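PDB 3QFF: N5-carboxyaminoimidazole ribonucleotide synthetase from Bacillus anthracis, which probably carboxylates 5-aminoimidazole ribonucleotide with ATP and bicarbonate to give N5-carboxyaminoimidazole ribonucleotide in purine biosynthesis. Local coordinates for residues G14-I19 and E74-V79; I200-V205 and I299-N304. All coordinates share one frame; numbering follows the deposited sequence.

Contact 1. Residues G14-I19 and E74-V79; sequences GKTIGI and EISDVV
Thr-16 and Asp-77 join the strand 16-20 to the turn that leads into the strand 78-81. These are neighbouring parallel strands in the four-stranded, Rossmann-like sheet of the preATP-grasp domain, and 78-81 is an outermost strand of that sheet within the chain. The side chain of Asp-77 takes part from its root outwards. Asp-77 CB lies 3.6 Å from Thr-16 O and also touches the CB of Lys-15. CG sits against CD and CB of Lys-15, the two side chains crossing at about a right angle. Asp-77 OD1 rests 3.4 Å from Lys-15 CD, but Lys-15 NZ stays 5.4 Å from Asp-77 OD1, so the opposite charges do not touch. Asp-77 OD2 accepts a nearly straight bond from Thr-16 N at 2.9 Å (173° at the hydrogen). It is met on the anti side of the carboxylate. The turn of CG to the side of the Asp-77 backbone N (chi1 -59°) brings the carboxylate to this N-H. In return, Asp-77 N donates to Thr-16 O, in the carbonyl plane. Asp-77 thus grips Thr-16 twice, accepting through its carboxylate and donating through its backbone N.

Further along, Gly-18 N donates to Val-78 O, which also receives a CA-H contact from Ile-17. Ile-17 and Val-78 lie side by side on one face of the sheet, CG1 to CG1. On the other face, Ser-76 OG comes 3.3 Å from Gly-18 CA and bonds to Leu-72 O. A water lies 2.6 Å from Thr-16 OG1 and donates to Ile-75 O at 2.8 Å.

Contact 2. Residues I200-V205 and I299-N304; sequences IVIRSV and IRAICN
Ala-301 O, near the end of the helix 294-303, serves both the helix's own cap and Val-205 N. Val-205 N, just past the strand 195-203, donates to Ala-301 O at 3.1 Å. The bond is somewhat bent, 153° at the hydrogen, and the donor is tilted 21° from the carbonyl plane. Asn-304 N also reaches Ala-301 O, but weakly. The CA of Ser-204 adds a CA-H contact to the same oxygen.

The apolar part is small. Ala-301 CB meets Ile-202 CG2 at 3.7 Å and the backbone O of Arg-203 at 3.8 Å. With so short a side chain on the helix, the CA atoms of Ser-204 and Ala-301 come within 3.9 Å. Val-205 packs on the helix end with two of its carbons. Val-205 CG2 lies beside its own backbone N and reaches the helix end, 3.4 Å from Ala-301 O and 3.6 Å from Ile-302 O. Val-205 CB rests against CG of Asn-304 at 3.7 Å, the two side chains crossing at about a right angle. With chi1 at -159°, the Asn-304 side chain extends away from its own N, and this sets the amide carbon against Val-205.

The amide is held at both ends: ND2 donates to Met-7 O, and OD1 bonds to Ser-206 OG. That hydroxyl also bonds Ser-204 OG, so Ser-206 bridges the two segments. Asn-304 has positive phi and is the C-prime residue of a Schellman motif. Here the Schellman end of helix 294-303 packs against the residues that follow strand 195-203, an inner strand of the large antiparallel sheet to which the ATP-grasp segment contributes.

The helix 294-303 connects the two contacts, whose centres are 16 Å apart. Ala-301 faces 200-205, while Ile-299, Ile-302 and Cys-303 reach the sheet of contact 1. Ile-17 CD1 packs on Ile-299 CG2 at 3.8 Å and on Cys-303 SG at 3.9 Å. Val-78 CG2 reaches Ile-302 CD1 at 4.1 Å. The helix therefore lies between the preATP-grasp sheet and the end of the strand 195-203. The two contacts follow one another in sequence without overlapping. The residues of the ADP pocket fall between 113 and 274, so both segments of contact 1 and 299-304 lie outside that span. 200-205 falls within it, which does not by itself make it part of the pocket.

Contact 1. Residues G14-I19 and E74-V79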
ATOM      1  N   GLY A  14       7.844 -14.771  -3.950  1.00 26.00           N
ATOM      2  CA  GLY A  14       8.546 -15.202  -5.152  1.00 25.26           C
ATOM      3  C   GLY A  14       7.694 -16.145  -5.980  1.00 25.44           C
ATOM      4  O   GLY A  14       7.880 -16.248  -7.187  1.00 25.42           O
ATOM      5  N   LYS A  15       6.745 -16.823  -5.336  1.00 24.23           N
ATOM      6  CA  LYS A  15       5.813 -17.697  -6.053  1.00 23.66           C
ATOM      7  C   LYS A  15       4.728 -16.866  -6.732  1.00 22.58           C
ATOM      8  O   LYS A  15       4.600 -15.669  -6.468  1.00 22.34           O
ATOM      9  CB  LYS A  15       5.168 -18.709  -5.099  1.00 23.48           C
ATOM     10  CG  LYS A  15       6.138 -19.656  -4.390  1.00 25.17           C
ATOM     11  CD  LYS A  15       6.752 -20.688  -5.341  1.00 28.65           C
ATOM     12  CE  LYS A  15       7.351 -21.855  -4.554  1.00 28.59           C
ATOM     13  NZ  LYS A  15       8.380 -21.345  -3.596  1.00 32.34           N
ATOM     14  N   THR A  16       3.930 -17.522  -7.571  1.00 22.36           N
ATOM     15  CA  THR A  16       2.862 -16.881  -8.329  1.00 21.99           C
ATOM     16  C   THR A  16       1.504 -17.122  -7.677  1.00 22.09           C
ATOM     17  O   THR A  16       1.100 -18.275  -7.422  1.00 22.71           O
ATOM     18  CB  THR A  16       2.817 -17.403  -9.796  1.00 22.34           C
ATOM     19  OG1 THR A  16       4.095 -17.213 -10.415  1.00 22.91           O
ATOM     20  CG2 THR A  16       1.733 -16.700 -10.616  1.00 21.74           C
ATOM     21  N   ILE A  17       0.803 -16.026  -7.430  1.00 21.09           N
ATOM     22  CA  ILE A  17      -0.587 -16.087  -7.040  1.00 21.10           C
ATOM     23  C   ILE A  17      -1.467 -15.836  -8.264  1.00 20.89           C
ATOM     24  O   ILE A  17      -1.341 -14.799  -8.947  1.00 21.25           O
ATOM     25  CB  ILE A  17      -0.910 -15.068  -5.922  1.00 20.93           C
ATOM     26  CG1 ILE A  17      -0.016 -15.329  -4.701  1.00 21.13           C
ATOM     27  CG2 ILE A  17      -2.402 -15.139  -5.577  1.00 20.96           C
ATOM     28  CD1 ILE A  17      -0.061 -14.226  -3.642  1.00 21.86           C
ATOM     29  N   GLY A  18      -2.351 -16.788  -8.525  1.00 20.55           N
ATOM     30  CA  GLY A  18      -3.305 -16.713  -9.621  1.00 20.76           C
ATOM     31  C   GLY A  18      -4.674 -16.287  -9.132  1.00 20.99           C
ATOM     32  O   GLY A  18      -5.212 -16.849  -8.169  1.00 20.70           O
ATOM     33  N   ILE A  19      -5.245 -15.303  -9.814  1.00 20.50           N
ATOM     34  CA  ILE A  19      -6.519 -14.721  -9.412  1.00 21.14           C
ATOM     35  C   ILE A  19      -7.568 -14.918 -10.512  1.00 21.39           C
ATOM     36  O   ILE A  19      -7.344 -14.562 -11.676  1.00 21.59           O
ATOM     37  CB  ILE A  19      -6.372 -13.205  -9.098  1.00 20.90           C
ATOM     38  CG1 ILE A  19      -5.277 -12.977  -8.035  1.00 21.56           C
ATOM     39  CG2 ILE A  19      -7.738 -12.614  -8.674  1.00 21.28           C
ATOM     40  CD1 ILE A  19      -4.948 -11.502  -7.738  1.00 22.09           C
ATOM     41  N   GLU A  74      -2.182 -24.194 -13.641  1.00 26.03           N
ATOM     42  CA  GLU A  74      -0.902 -24.801 -14.050  1.00 27.17           C
ATOM     43  C   GLU A  74       0.315 -23.932 -13.808  1.00 25.71           C
ATOM     44  O   GLU A  74       1.434 -24.444 -13.703  1.00 26.06           O
ATOM     45  CB  GLU A  74      -0.902 -25.055 -15.558  1.00 26.93           C
ATOM     46  CG  GLU A  74      -1.602 -26.284 -16.013  1.00 33.16           C
ATOM     47  CD  GLU A  74      -1.479 -26.466 -17.516  1.00 35.72           C
ATOM     48  OE1 GLU A  74      -1.623 -27.613 -17.958  1.00 40.23           O
ATOM     49  OE2 GLU A  74      -1.221 -25.472 -18.246  1.00 38.72           O
ATOM     50  N   ILE A  75       0.109 -22.622 -13.793  1.00 24.94           N
ATOM     51  CA  ILE A  75       1.215 -21.686 -13.639  1.00 24.63           C
ATOM     52  C   ILE A  75       1.166 -20.927 -12.314  1.00 24.31           C
ATOM     53  O   ILE A  75       1.972 -20.020 -12.078  1.00 24.00           O
ATOM     54  CB  ILE A  75       1.268 -20.713 -14.813  1.00 25.08           C
ATOM     55  CG1 ILE A  75       0.047 -19.774 -14.760  1.00 24.71           C
ATOM     56  CG2 ILE A  75       1.382 -21.508 -16.129  1.00 24.32           C
ATOM     57  CD1 ILE A  75      -0.031 -18.764 -15.854  1.00 30.71           C
ATOM     58  N   SER A  76       0.236 -21.322 -11.448  1.00 23.89           N
ATOM     59  CA  SER A  76       0.036 -20.672 -10.148  1.00 23.60           C
ATOM     60  C   SER A  76       0.401 -21.604  -8.994  1.00 23.08           C
ATOM     61  O   SER A  76       0.031 -22.771  -8.996  1.00 23.45           O
ATOM     62  CB  SER A  76      -1.436 -20.267  -9.994  1.00 23.62           C
ATOM     63  OG  SER A  76      -1.797 -19.310 -10.968  1.00 24.56           O
ATOM     64  N   ASP A  77       1.108 -21.073  -7.998  1.00 22.97           N
ATOM     65  CA  ASP A  77       1.406 -21.805  -6.767  1.00 22.46           C
ATOM     66  C   ASP A  77       0.248 -21.800  -5.772  1.00 22.90           C
ATOM     67  O   ASP A  77       0.131 -22.705  -4.933  1.00 23.13           O
ATOM     68  CB  ASP A  77       2.682 -21.245  -6.156  1.00 22.72           C
ATOM     69  CG  ASP A  77       3.861 -21.372  -7.120  1.00 22.78           C
ATOM     70  OD1 ASP A  77       4.483 -22.465  -7.147  1.00 23.40           O
ATOM     71  OD2 ASP A  77       4.126 -20.407  -7.874  1.00 22.33           O
ATOM     72  N   VAL A  78      -0.605 -20.783  -5.875  1.00 22.31           N
ATOM     73  CA  VAL A  78      -1.846 -20.712  -5.096  1.00 22.13           C
ATOM     74  C   VAL A  78      -2.866 -19.978  -5.952  1.00 21.83           C
ATOM     75  O   VAL A  78      -2.516 -19.040  -6.685  1.00 22.46           O
ATOM     76  CB  VAL A  78      -1.650 -20.044  -3.682  1.00 22.27           C
ATOM     77  CG1 VAL A  78      -1.118 -18.614  -3.788  1.00 21.43           C
ATOM     78  CG2 VAL A  78      -2.959 -20.087  -2.844  1.00 21.12           C
ATOM     79  N   VAL A  79      -4.114 -20.425  -5.890  1.00 21.67           N
ATOM     80  CA  VAL A  79      -5.208 -19.796  -6.635  1.00 21.74           C
ATOM     81  C   VAL A  79      -6.243 -19.191  -5.665  1.00 21.84           C
ATOM     82  O   VAL A  79      -6.634 -19.825  -4.685  1.00 22.23           O
ATOM     83  CB  VAL A  79      -5.879 -20.807  -7.613  1.00 21.55           C
ATOM     84  CG1 VAL A  79      -7.040 -20.161  -8.401  1.00 21.73           C
ATOM     85  CG2 VAL A  79      -4.838 -21.380  -8.598  1.00 21.90           C
TER
HETATM   86  O   HOH W   1       4.195 -18.440 -12.749  1.00 32.58           O

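Contact 2. Residues I200-V205 and I299-N304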
ATOM      1  N   ILE A 200     -15.220  -7.473   8.662  1.00 22.50           N
ATOM      2  CA  ILE A 200     -14.370  -8.315   7.834  1.00 22.69           C
ATOM      3  C   ILE A 200     -13.604  -9.215   8.798  1.00 22.26           C
ATOM      4  O   ILE A 200     -12.949  -8.718   9.723  1.00 22.42           O
ATOM      5  CB  ILE A 200     -13.338  -7.503   6.992  1.00 22.85           C
ATOM      6  CG1 ILE A 200     -13.993  -6.376   6.168  1.00 24.51           C
ATOM      7  CG2 ILE A 200     -12.495  -8.444   6.091  1.00 23.92           C
ATOM      8  CD1 ILE A 200     -14.853  -6.838   5.016  1.00 26.13           C
ATOM      9  N   VAL A 201     -13.718 -10.524   8.601  1.00 21.57           N
ATOM     10  CA  VAL A 201     -12.923 -11.474   9.383  1.00 21.84           C
ATOM     11  C   VAL A 201     -11.958 -12.253   8.476  1.00 21.37           C
ATOM     12  O   VAL A 201     -12.279 -12.580   7.317  1.00 21.62           O
ATOM     13  CB  VAL A 201     -13.825 -12.400  10.288  1.00 21.67           C
ATOM     14  CG1 VAL A 201     -14.964 -13.013   9.491  1.00 23.04           C
ATOM     15  CG2 VAL A 201     -12.989 -13.468  10.991  1.00 22.63           C
ATOM     16  N   ILE A 202     -10.767 -12.516   9.000  1.00 21.16           N
ATOM     17  CA  ILE A 202      -9.727 -13.210   8.255  1.00 21.10           C
ATOM     18  C   ILE A 202      -9.343 -14.462   9.005  1.00 21.08           C
ATOM     19  O   ILE A 202      -9.114 -14.398  10.213  1.00 21.06           O
ATOM     20  CB  ILE A 202      -8.433 -12.358   8.155  1.00 21.16           C
ATOM     21  CG1 ILE A 202      -8.728 -10.914   7.730  1.00 21.89           C
ATOM     22  CG2 ILE A 202      -7.371 -13.068   7.242  1.00 20.17           C
ATOM     23  CD1 ILE A 202      -9.358 -10.760   6.334  1.00 21.87           C
ATOM     24  N   ARG A 203      -9.252 -15.584   8.300  1.00 20.92           N
ATOM     25  CA  ARG A 203      -8.791 -16.832   8.917  1.00 21.51           C
ATOM     26  C   ARG A 203      -7.788 -17.500   7.997  1.00 21.65           C
ATOM     27  O   ARG A 203      -8.088 -17.759   6.830  1.00 22.04           O
ATOM     28  CB  ARG A 203      -9.960 -17.781   9.222  1.00 20.97           C
ATOM     29  CG  ARG A 203      -9.552 -18.995  10.045  1.00 22.16           C
ATOM     30  CD  ARG A 203     -10.751 -19.715  10.681  1.00 24.58           C
ATOM     31  NE  ARG A 203     -10.343 -20.977  11.314  1.00 26.62           N
ATOM     32  CZ  ARG A 203     -10.167 -22.134  10.675  1.00 28.11           C
ATOM     33  NH1 ARG A 203     -10.354 -22.224   9.371  1.00 27.04           N
ATOM     34  NH2 ARG A 203      -9.796 -23.218  11.353  1.00 30.77           N
ATOM     35  N   SER A 204      -6.593 -17.755   8.511  1.00 22.50           N
ATOM     36  CA  SER A 204      -5.533 -18.337   7.686  1.00 23.18           C
ATOM     37  C   SER A 204      -5.695 -19.850   7.511  1.00 23.44           C
ATOM     38  O   SER A 204      -6.478 -20.488   8.215  1.00 23.49           O
ATOM     39  CB  SER A 204      -4.144 -18.009   8.255  1.00 23.46           C
ATOM     40  OG  SER A 204      -3.790 -18.891   9.314  1.00 23.03           O
ATOM     41  N   VAL A 205      -4.927 -20.406   6.572  1.00 23.75           N
ATOM     42  CA  VAL A 205      -4.882 -21.840   6.312  1.00 24.85           C
ATOM     43  C   VAL A 205      -4.663 -22.616   7.623  1.00 25.65           C
ATOM     44  O   VAL A 205      -5.327 -23.635   7.863  1.00 26.14           O
ATOM     45  CB  VAL A 205      -3.753 -22.176   5.277  1.00 24.93           C
ATOM     46  CG1 VAL A 205      -3.508 -23.682   5.183  1.00 25.92           C
ATOM     47  CG2 VAL A 205      -4.106 -21.642   3.919  1.00 24.27           C
ATOM     48  N   ILE A 299      -3.998 -12.077   1.252  1.00 20.08           N
ATOM     49  CA  ILE A 299      -2.787 -12.718   0.720  1.00 20.54           C
ATOM     50  C   ILE A 299      -2.083 -13.574   1.793  1.00 20.51           C
ATOM     51  O   ILE A 299      -1.761 -14.748   1.548  1.00 20.87           O
ATOM     52  CB  ILE A 299      -1.801 -11.693   0.087  1.00 20.65           C
ATOM     53  CG1 ILE A 299      -2.423 -11.009  -1.148  1.00 20.49           C
ATOM     54  CG2 ILE A 299      -0.481 -12.378  -0.302  1.00 21.01           C
ATOM     55  CD1 ILE A 299      -3.011 -11.976  -2.208  1.00 23.05           C
ATOM     56  N   ARG A 300      -1.865 -12.996   2.977  1.00 20.38           N
ATOM     57  CA  ARG A 300      -1.232 -13.721   4.094  1.00 20.31           C
ATOM     58  C   ARG A 300      -2.025 -14.959   4.475  1.00 19.88           C
ATOM     59  O   ARG A 300      -1.434 -15.991   4.741  1.00 19.73           O
ATOM     60  CB  ARG A 300      -1.076 -12.836   5.333  1.00 20.95           C
ATOM     61  CG  ARG A 300      -0.099 -11.694   5.160  1.00 22.95           C
ATOM     62  CD  ARG A 300      -0.283 -10.626   6.264  1.00 24.52           C
ATOM     63  NE  ARG A 300       0.855  -9.709   6.313  1.00 27.77           N
ATOM     64  CZ  ARG A 300       1.041  -8.660   5.504  1.00 31.91           C
ATOM     65  NH1 ARG A 300       0.162  -8.364   4.557  1.00 32.62           N
ATOM     66  NH2 ARG A 300       2.130  -7.895   5.637  1.00 32.56           N
ATOM     67  N   ALA A 301      -3.353 -14.839   4.507  1.00 18.95           N
ATOM     68  CA  ALA A 301      -4.238 -15.935   4.890  1.00 18.84           C
ATOM     69  C   ALA A 301      -4.131 -17.147   3.957  1.00 19.46           C
ATOM     70  O   ALA A 301      -4.023 -18.291   4.423  1.00 18.42           O
ATOM     71  CB  ALA A 301      -5.716 -15.460   4.971  1.00 18.63           C
ATOM     72  N   ILE A 302      -4.176 -16.902   2.651  1.00 19.28           N
ATOM     73  CA  ILE A 302      -4.141 -18.005   1.693  1.00 20.58           C
ATOM     74  C   ILE A 302      -2.730 -18.598   1.539  1.00 20.63           C
ATOM     75  O   ILE A 302      -2.585 -19.778   1.216  1.00 20.69           O
ATOM     76  CB  ILE A 302      -4.741 -17.627   0.317  1.00 20.21           C
ATOM     77  CG1 ILE A 302      -3.878 -16.576  -0.383  1.00 20.58           C
ATOM     78  CG2 ILE A 302      -6.230 -17.192   0.475  1.00 21.58           C
ATOM     79  CD1 ILE A 302      -4.238 -16.343  -1.848  1.00 22.10           C
ATOM     80  N   CYS A 303      -1.709 -17.771   1.749  1.00 20.88           N
ATOM     81  CA  CYS A 303      -0.323 -18.218   1.658  1.00 21.89           C
ATOM     82  C   CYS A 303       0.160 -18.808   2.983  1.00 22.79           C
ATOM     83  O   CYS A 303       1.272 -19.339   3.058  1.00 22.60           O
ATOM     84  CB  CYS A 303       0.608 -17.068   1.238  1.00 21.88           C
ATOM     85  SG  CYS A 303       0.363 -16.458  -0.449  1.00 22.99           S
ATOM     86  N   ASN A 304      -0.682 -18.711   4.018  1.00 23.14           N
ATOM     87  CA  ASN A 304      -0.371 -19.206   5.364  1.00 24.12           C
ATOM     88  C   ASN A 304       0.842 -18.503   5.986  1.00 24.12           C
ATOM     89  O   ASN A 304       1.713 -19.128   6.588  1.00 24.62           O
ATOM     90  CB  ASN A 304      -0.223 -20.742   5.366  1.00 23.72           C
ATOM     91  CG  ASN A 304      -0.404 -21.357   6.751  1.00 25.65           C
ATOM     92  OD1 ASN A 304      -1.037 -20.767   7.632  1.00 26.38           O
ATOM     93  ND2 ASN A 304       0.152 -22.559   6.947  1.00 25.71           N
TER